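Local coordinates for protein beta-galactosidase (Marinomonas sp. ef1, PDB 6Y2K) that probably hydrolyses terminal beta-galactosides such as lactose as a cold-active, hexameric GH42 beta-galactosidase, at residues H105-S110 and V149-E154. Residues are numbered along the deposited sequence; the frame is centred on the assembly and turned at random.
Sequences HYTFAS and VLSYAE
Thr-107 and Ser-151 both hold their hydroxyl anti to the backbone N, with chi1 165° in Thr-107 and 166° in Ser-151, which lets both face the carboxylate of Asp-156. CB of Thr-107 lies 3.6 Å from OG of Ser-151. The two hydroxyl oxygens do not bond to each other. Each instead bonds to Asp-156, Thr-107 at OD1 and Ser-151 at OD2, so one acid ties the two loops together. From the third position of helix 154-168, OD2 of Asp-156 also accepts from the backbone N of Ala-153, one half of a capping box, since the alanine at the N-cap has no side-chain acceptor to return the bond.

OG1 of Thr-107 also accepts from N of Ala-109 at 3.1 Å, with an N-H...O angle of 161°. This is an ST turn. It overlaps a type I beta turn, in which N of Ser-110 bonds to O of Thr-107. With an alanine here in place of Thr-107, OD1 of Asp-156 would probably lose its link to the 105-110 loop, and the N-H of Ala-109 its side-chain acceptor.

A water spans the loops further along. It accepts from N of Phe-108 at 3.0 Å and also lies at bonding distance from O of Val-149. Beside it, CE2 of the Phe-108 ring lies 4.3 Å from CA of Val-149. CE1 of Tyr-106 lies 3.8 Å above the plane of the Phe-108 ring, offset toward its rim.

The contact is buried between two of the connections that follow neighbouring strands of the TIM barrel, 67-71 and 134-138. The first leads on to helix 111-128 and the second to helix 154-168. Phe-108 and Leu-150 both pack on helix 205-233, and Ala-109 rests on helix 154-168.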
ATOM      1  N   HIS A 105      37.307  30.324  -9.411  1.00 15.44           N
ATOM      2  CA  HIS A 105      38.536  29.826  -8.747  1.00 15.55           C
ATOM      3  C   HIS A 105      39.320  30.955  -8.063  1.00 15.68           C
ATOM      4  O   HIS A 105      40.424  31.319  -8.469  1.00 15.94           O
ATOM      5  CB  HIS A 105      39.428  29.049  -9.739  1.00 15.55           C
ATOM      6  CG  HIS A 105      39.417  29.616 -11.123  1.00 15.61           C
ATOM      7  ND1 HIS A 105      38.513  29.201 -12.076  1.00 15.43           N
ATOM      8  CD2 HIS A 105      40.149  30.600 -11.698  1.00 15.54           C
ATOM      9  CE1 HIS A 105      38.712  29.881 -13.191  1.00 15.98           C
ATOM     10  NE2 HIS A 105      39.699  30.736 -12.990  1.00 15.53           N
ATOM     11  N   TYR A 106      38.727  31.507  -7.011  1.00 15.45           N
ATOM     12  CA  TYR A 106      39.411  32.423  -6.113  1.00 14.84           C
ATOM     13  C   TYR A 106      38.685  32.482  -4.778  1.00 14.91           C
ATOM     14  O   TYR A 106      37.477  32.210  -4.707  1.00 15.03           O
ATOM     15  CB  TYR A 106      39.502  33.837  -6.712  1.00 14.51           C
ATOM     16  CG  TYR A 106      38.177  34.556  -6.936  1.00 14.08           C
ATOM     17  CD1 TYR A 106      37.586  35.317  -5.922  1.00 14.18           C
ATOM     18  CD2 TYR A 106      37.535  34.511  -8.178  1.00 14.10           C
ATOM     19  CE1 TYR A 106      36.382  35.991  -6.127  1.00 14.03           C
ATOM     20  CE2 TYR A 106      36.328  35.167  -8.389  1.00 13.79           C
ATOM     21  CZ  TYR A 106      35.759  35.913  -7.365  1.00 13.97           C
ATOM     22  OH  TYR A 106      34.570  36.574  -7.583  1.00 14.00           O
ATOM     23  N   THR A 107      39.419  32.833  -3.729  1.00 14.95           N
ATOM     24  CA  THR A 107      38.791  33.230  -2.475  1.00 15.32           C
ATOM     25  C   THR A 107      38.670  34.749  -2.450  1.00 15.71           C
ATOM     26  O   THR A 107      39.604  35.462  -2.841  1.00 15.90           O
ATOM     27  CB  THR A 107      39.500  32.733  -1.200  1.00 15.24           C
ATOM     28  OG1 THR A 107      38.990  33.465  -0.072  1.00 15.36           O
ATOM     29  CG2 THR A 107      41.027  32.886  -1.263  1.00 15.13           C
ATOM     30  N   PHE A 108      37.517  35.225  -1.977  1.00 15.92           N
ATOM     31  CA  PHE A 108      37.242  36.660  -1.803  1.00 16.10           C
ATOM     32  C   PHE A 108      38.226  37.339  -0.832  1.00 16.56           C
ATOM     33  O   PHE A 108      38.368  38.573  -0.850  1.00 16.87           O
ATOM     34  CB  PHE A 108      35.817  36.869  -1.268  1.00 15.98           C
ATOM     35  CG  PHE A 108      34.733  36.554  -2.255  1.00 15.80           C
ATOM     36  CD1 PHE A 108      34.331  37.506  -3.174  1.00 15.59           C
ATOM     37  CD2 PHE A 108      34.087  35.313  -2.248  1.00 15.80           C
ATOM     38  CE1 PHE A 108      33.319  37.241  -4.084  1.00 15.74           C
ATOM     39  CE2 PHE A 108      33.078  35.040  -3.157  1.00 15.84           C
ATOM     40  CZ  PHE A 108      32.692  36.006  -4.075  1.00 15.75           C
ATOM     41  N   ALA A 109      38.885  36.550   0.028  1.00 16.52           N
ATOM     42  CA  ALA A 109      39.868  37.078   0.984  1.00 16.57           C
ATOM     43  C   ALA A 109      41.230  37.404   0.372  1.00 16.93           C
ATOM     44  O   ALA A 109      42.045  38.059   1.030  1.00 16.55           O
ATOM     45  CB  ALA A 109      40.049  36.114   2.156  1.00 16.64           C
ATOM     46  N   SER A 110      41.484  36.946  -0.859  1.00 16.78           N
ATOM     47  CA  SER A 110      42.788  37.114  -1.495  1.00 17.38           C
ATOM     48  C   SER A 110      43.050  38.572  -1.839  1.00 17.56           C
ATOM     49  O   SER A 110      42.399  39.129  -2.711  1.00 17.42           O
ATOM     50  CB  SER A 110      42.886  36.285  -2.776  1.00 17.49           C
ATOM     51  OG  SER A 110      44.128  36.512  -3.427  1.00 17.41           O
ATOM     52  N   VAL A 149      31.664  31.246  -1.169  1.00 16.10           N
ATOM     53  CA  VAL A 149      31.778  32.273  -0.126  1.00 16.28           C
ATOM     54  C   VAL A 149      32.734  31.781   0.974  1.00 16.23           C
ATOM     55  O   VAL A 149      33.735  32.435   1.266  1.00 15.98           O
ATOM     56  CB  VAL A 149      30.409  32.654   0.475  1.00 16.40           C
ATOM     57  CG1 VAL A 149      30.570  33.652   1.616  1.00 16.86           C
ATOM     58  CG2 VAL A 149      29.499  33.228  -0.607  1.00 16.77           C
ATOM     59  N   LEU A 150      32.422  30.634   1.574  1.00 16.13           N
ATOM     60  CA  LEU A 150      33.289  30.041   2.599  1.00 16.00           C
ATOM     61  C   LEU A 150      34.491  29.375   1.928  1.00 15.46           C
ATOM     62  O   LEU A 150      34.337  28.589   0.984  1.00 16.22           O
ATOM     63  CB  LEU A 150      32.527  29.016   3.448  1.00 16.42           C
ATOM     64  CG  LEU A 150      31.314  29.510   4.240  1.00 17.05           C
ATOM     65  CD1 LEU A 150      30.756  28.380   5.094  1.00 17.66           C
ATOM     66  CD2 LEU A 150      31.644  30.712   5.114  1.00 16.94           C
ATOM     67  N   SER A 151      35.683  29.746   2.379  1.00 15.14           N
ATOM     68  CA  SER A 151      36.940  29.173   1.902  1.00 14.94           C
ATOM     69  C   SER A 151      37.856  29.017   3.100  1.00 15.20           C
ATOM     70  O   SER A 151      37.738  29.756   4.079  1.00 14.47           O
ATOM     71  CB  SER A 151      37.577  30.063   0.832  1.00 15.06           C
ATOM     72  OG  SER A 151      38.929  29.694   0.585  1.00 14.73           O
ATOM     73  N   TYR A 152      38.746  28.033   3.027  1.00 15.72           N
ATOM     74  CA  TYR A 152      39.498  27.578   4.194  1.00 16.17           C
ATOM     75  C   TYR A 152      40.998  27.540   3.914  1.00 17.03           C
ATOM     76  O   TYR A 152      41.703  26.608   4.320  1.00 17.26           O
ATOM     77  CB  TYR A 152      38.956  26.215   4.630  1.00 16.04           C
ATOM     78  CG  TYR A 152      37.475  26.257   4.961  1.00 15.71           C
ATOM     79  CD1 TYR A 152      37.041  26.573   6.246  1.00 15.91           C
ATOM     80  CD2 TYR A 152      36.508  25.999   3.990  1.00 15.65           C
ATOM     81  CE1 TYR A 152      35.687  26.619   6.562  1.00 16.11           C
ATOM     82  CE2 TYR A 152      35.154  26.045   4.295  1.00 16.01           C
ATOM     83  CZ  TYR A 152      34.748  26.356   5.589  1.00 16.02           C
ATOM     84  OH  TYR A 152      33.414  26.409   5.905  1.00 15.87           O
ATOM     85  N   ALA A 153      41.470  28.584   3.228  1.00 17.38           N
ATOM     86  CA  ALA A 153      42.877  28.764   2.887  1.00 18.12           C
ATOM     87  C   ALA A 153      43.514  29.768   3.845  1.00 18.80           C
ATOM     88  O   ALA A 153      42.819  30.413   4.644  1.00 17.91           O
ATOM     89  CB  ALA A 153      43.000  29.253   1.451  1.00 18.27           C
ATOM     90  N   GLU A 154      44.834  29.911   3.739  1.00 20.63           N
ATOM     91  CA  GLU A 154      45.601  30.824   4.600  1.00 22.55           C
ATOM     92  C   GLU A 154      45.083  32.258   4.517  1.00 20.04           C
ATOM     93  O   GLU A 154      44.960  32.920   5.531  1.00 19.56           O
ATOM     94  CB  GLU A 154      47.098  30.791   4.258  1.00 26.28           C
ATOM     95  CG  GLU A 154      47.994  31.515   5.268  1.00 31.37           C
ATOM     96  CD  GLU A 154      48.030  30.832   6.639  1.00 37.18           C
ATOM     97  OE1 GLU A 154      48.028  29.576   6.680  1.00 43.39           O
ATOM     98  OE2 GLU A 154      48.069  31.539   7.681  1.00 41.27           O
TER
HETATM   99  O   HOH W   1      36.027  33.008  -0.652  1.00 14.32           O